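F1 capsule-anchoring protein (Yersinia pestis, PDB 3FCG) is an outer membrane usher that probably assembles and secretes Caf1 capsule fibres, and its middle domain, a Caf1 subunit-like beta fold, is crucial for that secretion. Local coordinates at residues V29-D34 against L62-H67. Sequence-based numbering, arbitrary orientation.
Sequences VEVLRD and LKVIIH
The imidazole ring of His67 has Glu30 at its edge, CB in the ring plane and OE1 nearer still, at NE2, while CG2 of Ile65 rests on one face, 3.6 Å above the plane and displaced toward the rim. His67 NE2 donates to Glu30 OE1 over 3.0 Å with an N-H...O angle of 155°. The acceptor lies close to the ring plane, whereas NE2 reaches OE1 on its anti side, somewhat out of the carboxylate plane; the two planes are 38° apart. Glu30 stays extended, CG anti to the backbone N (chi1 -174°), which carries OE1 across to the ring. OE1 also meets Ile65 CD1 at 3.6 Å, and Arg28 NH1 forms a long, weak ion pair with OE1, which would at most slightly offset its negative charge. Further along this face, Leu32 CD1 packs on Ile65 CD1 at 3.6 Å, and Leu32 CB lies beside the CB of Lys63.

Strands 27-32 and 60-67 run antiparallel as the central pair of a four-stranded sheet, flanked by 37-43 and 73-80, in the domain likened to a Caf1 subunit. Glu30-Ile65 and Leu32-Lys63 are hydrogen-bonded pairs, each closed by two backbone bonds, for example Leu32 N to Lys63 O at 2.7 Å.

The face bearing Val29, Val31, Val64 and Ile66 is buried and apolar. Val29 CG1 touches Val64 CG1 at 3.8 Å, and Val31 CG1 meets Leu62 CD2 at 4.0 Å. Phe48 and Leu50 of strand 46-50 pack against Val29, and Tyr11 of the second subunit reaches Leu62.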
ATOM      1  N   VAL A  29      -6.909  -8.507 -14.694  1.00 50.91           N
ATOM      2  CA  VAL A  29      -5.832  -7.610 -15.111  1.00 50.78           C
ATOM      3  C   VAL A  29      -4.467  -8.249 -14.867  1.00 50.67           C
ATOM      4  O   VAL A  29      -4.073  -8.495 -13.727  1.00 50.61           O
ATOM      5  CB  VAL A  29      -5.912  -6.228 -14.421  1.00 50.79           C
ATOM      6  CG1 VAL A  29      -4.932  -5.262 -15.068  1.00 50.76           C
ATOM      7  CG2 VAL A  29      -7.321  -5.664 -14.509  1.00 50.88           C
ATOM      8  N   GLU A  30      -3.759  -8.512 -15.960  1.00 50.66           N
ATOM      9  CA  GLU A  30      -2.441  -9.130 -15.915  1.00 50.69           C
ATOM     10  C   GLU A  30      -1.359  -8.087 -16.183  1.00 50.78           C
ATOM     11  O   GLU A  30      -1.502  -7.250 -17.080  1.00 50.77           O
ATOM     12  CB  GLU A  30      -2.362 -10.256 -16.948  1.00 50.63           C
ATOM     13  CG  GLU A  30      -1.083 -11.082 -16.900  1.00 50.68           C
ATOM     14  CD  GLU A  30      -1.036 -12.156 -17.970  1.00 50.80           C
ATOM     15  OE1 GLU A  30      -1.857 -12.106 -18.911  1.00 50.95           O
ATOM     16  OE2 GLU A  30      -0.176 -13.056 -17.873  1.00 51.15           O
ATOM     17  N   VAL A  31      -0.283  -8.140 -15.400  1.00 50.91           N
ATOM     18  CA  VAL A  31       0.854  -7.241 -15.582  1.00 51.10           C
ATOM     19  C   VAL A  31       2.103  -8.042 -15.943  1.00 51.34           C
ATOM     20  O   VAL A  31       2.559  -8.888 -15.172  1.00 51.38           O
ATOM     21  CB  VAL A  31       1.101  -6.348 -14.335  1.00 51.06           C
ATOM     22  CG1 VAL A  31       2.345  -5.491 -14.513  1.00 50.92           C
ATOM     23  CG2 VAL A  31      -0.106  -5.458 -14.057  1.00 50.94           C
ATOM     24  N   LEU A  32       2.635  -7.774 -17.133  1.00 51.69           N
ATOM     25  CA  LEU A  32       3.835  -8.439 -17.632  1.00 52.08           C
ATOM     26  C   LEU A  32       5.026  -7.492 -17.597  1.00 52.45           C
ATOM     27  O   LEU A  32       4.870  -6.282 -17.772  1.00 52.45           O
ATOM     28  CB  LEU A  32       3.622  -8.918 -19.069  1.00 52.03           C
ATOM     29  CG  LEU A  32       2.573  -9.983 -19.376  1.00 51.84           C
ATOM     30  CD1 LEU A  32       2.170  -9.872 -20.827  1.00 51.91           C
ATOM     31  CD2 LEU A  32       3.096 -11.374 -19.078  1.00 51.92           C
ATOM     32  N   ARG A  33       6.215  -8.047 -17.380  1.00 52.95           N
ATOM     33  CA  ARG A  33       7.439  -7.250 -17.385  1.00 53.50           C
ATOM     34  C   ARG A  33       8.215  -7.484 -18.683  1.00 53.69           C
ATOM     35  O   ARG A  33       7.981  -6.796 -19.682  1.00 53.75           O
ATOM     36  CB  ARG A  33       8.294  -7.563 -16.156  1.00 53.59           C
ATOM     37  CG  ARG A  33       9.181  -6.414 -15.710  1.00 54.09           C
ATOM     38  CD  ARG A  33      10.088  -6.860 -14.582  1.00 55.29           C
ATOM     39  NE  ARG A  33      10.577  -5.735 -13.790  1.00 56.08           N
ATOM     40  CZ  ARG A  33      11.165  -5.851 -12.602  1.00 56.63           C
ATOM     41  NH1 ARG A  33      11.338  -7.049 -12.049  1.00 56.59           N
ATOM     42  NH2 ARG A  33      11.572  -4.765 -11.956  1.00 57.03           N
ATOM     43  N   ASP A  34       9.130  -8.451 -18.663  1.00 53.86           N
ATOM     44  CA  ASP A  34       9.842  -8.873 -19.862  1.00 54.09           C
ATOM     45  C   ASP A  34       9.339 -10.257 -20.261  1.00 54.09           C
ATOM     46  O   ASP A  34      10.088 -11.240 -20.234  1.00 54.19           O
ATOM     47  CB  ASP A  34      11.357  -8.879 -19.622  1.00 54.21           C
ATOM     48  CG  ASP A  34      11.921  -7.482 -19.416  1.00 54.82           C
ATOM     49  OD1 ASP A  34      11.865  -6.665 -20.365  1.00 55.22           O
ATOM     50  OD2 ASP A  34      12.426  -7.201 -18.305  1.00 55.25           O
ATOM     51  N   LEU A  62       6.160  -1.880 -18.630  1.00 49.21           N
ATOM     52  CA  LEU A  62       5.274  -2.984 -18.287  1.00 48.83           C
ATOM     53  C   LEU A  62       4.296  -3.233 -19.433  1.00 48.63           C
ATOM     54  O   LEU A  62       4.095  -2.366 -20.289  1.00 48.60           O
ATOM     55  CB  LEU A  62       4.499  -2.684 -16.998  1.00 48.78           C
ATOM     56  CG  LEU A  62       5.250  -2.477 -15.678  1.00 48.60           C
ATOM     57  CD1 LEU A  62       4.303  -1.916 -14.629  1.00 48.25           C
ATOM     58  CD2 LEU A  62       5.904  -3.761 -15.177  1.00 48.46           C
ATOM     59  N   LYS A  63       3.704  -4.423 -19.450  1.00 48.40           N
ATOM     60  CA  LYS A  63       2.625  -4.742 -20.379  1.00 48.20           C
ATOM     61  C   LYS A  63       1.381  -5.105 -19.576  1.00 48.01           C
ATOM     62  O   LYS A  63       1.418  -5.999 -18.731  1.00 47.95           O
ATOM     63  CB  LYS A  63       3.019  -5.892 -21.311  1.00 48.23           C
ATOM     64  CG  LYS A  63       4.285  -5.653 -22.133  1.00 48.35           C
ATOM     65  CD  LYS A  63       4.019  -4.764 -23.336  1.00 48.74           C
ATOM     66  CE  LYS A  63       5.250  -4.652 -24.221  1.00 48.89           C
ATOM     67  NZ  LYS A  63       4.961  -3.880 -25.462  1.00 49.11           N
ATOM     68  N   VAL A  64       0.287  -4.395 -19.832  1.00 47.87           N
ATOM     69  CA  VAL A  64      -0.953  -4.604 -19.087  1.00 47.73           C
ATOM     70  C   VAL A  64      -2.059  -5.112 -20.009  1.00 47.71           C
ATOM     71  O   VAL A  64      -2.487  -4.410 -20.928  1.00 47.68           O
ATOM     72  CB  VAL A  64      -1.404  -3.315 -18.345  1.00 47.67           C
ATOM     73  CG1 VAL A  64      -2.725  -3.538 -17.626  1.00 47.58           C
ATOM     74  CG2 VAL A  64      -0.342  -2.867 -17.352  1.00 47.59           C
ATOM     75  N   ILE A  65      -2.503  -6.342 -19.761  1.00 47.71           N
ATOM     76  CA  ILE A  65      -3.608  -6.934 -20.512  1.00 47.69           C
ATOM     77  C   ILE A  65      -4.844  -6.986 -19.632  1.00 47.79           C
ATOM     78  O   ILE A  65      -4.804  -7.528 -18.524  1.00 47.81           O
ATOM     79  CB  ILE A  65      -3.296  -8.371 -21.002  1.00 47.61           C
ATOM     80  CG1 ILE A  65      -1.877  -8.466 -21.570  1.00 47.41           C
ATOM     81  CG2 ILE A  65      -4.336  -8.821 -22.034  1.00 47.43           C
ATOM     82  CD1 ILE A  65      -1.346  -9.883 -21.647  1.00 47.27           C
ATOM     83  N   ILE A  66      -5.938  -6.414 -20.125  1.00 47.95           N
ATOM     84  CA  ILE A  66      -7.219  -6.506 -19.437  1.00 48.14           C
ATOM     85  C   ILE A  66      -8.088  -7.557 -20.128  1.00 48.31           C
ATOM     86  O   ILE A  66      -8.723  -7.281 -21.145  1.00 48.28           O
ATOM     87  CB  ILE A  66      -7.938  -5.135 -19.350  1.00 48.10           C
ATOM     88  CG1 ILE A  66      -7.001  -4.076 -18.756  1.00 48.12           C
ATOM     89  CG2 ILE A  66      -9.208  -5.253 -18.507  1.00 48.14           C
ATOM     90  CD1 ILE A  66      -7.503  -2.644 -18.875  1.00 48.19           C
ATOM     91  N   HIS A  67      -8.080  -8.770 -19.574  1.00 48.66           N
ATOM     92  CA  HIS A  67      -8.898  -9.877 -20.077  1.00 48.95           C
ATOM     93  C   HIS A  67     -10.345  -9.687 -19.639  1.00 49.36           C
ATOM     94  O   HIS A  67     -10.683  -9.943 -18.482  1.00 49.49           O
ATOM     95  CB  HIS A  67      -8.390 -11.223 -19.548  1.00 48.77           C
ATOM     96  CG  HIS A  67      -6.925 -11.447 -19.752  1.00 48.33           C
ATOM     97  ND1 HIS A  67      -6.421 -12.120 -20.844  1.00 47.98           N
ATOM     98  CD2 HIS A  67      -5.856 -11.099 -18.997  1.00 47.95           C
ATOM     99  CE1 HIS A  67      -5.104 -12.171 -20.756  1.00 47.85           C
ATOM    100  NE2 HIS A  67      -4.736 -11.561 -19.644  1.00 47.91           N
TER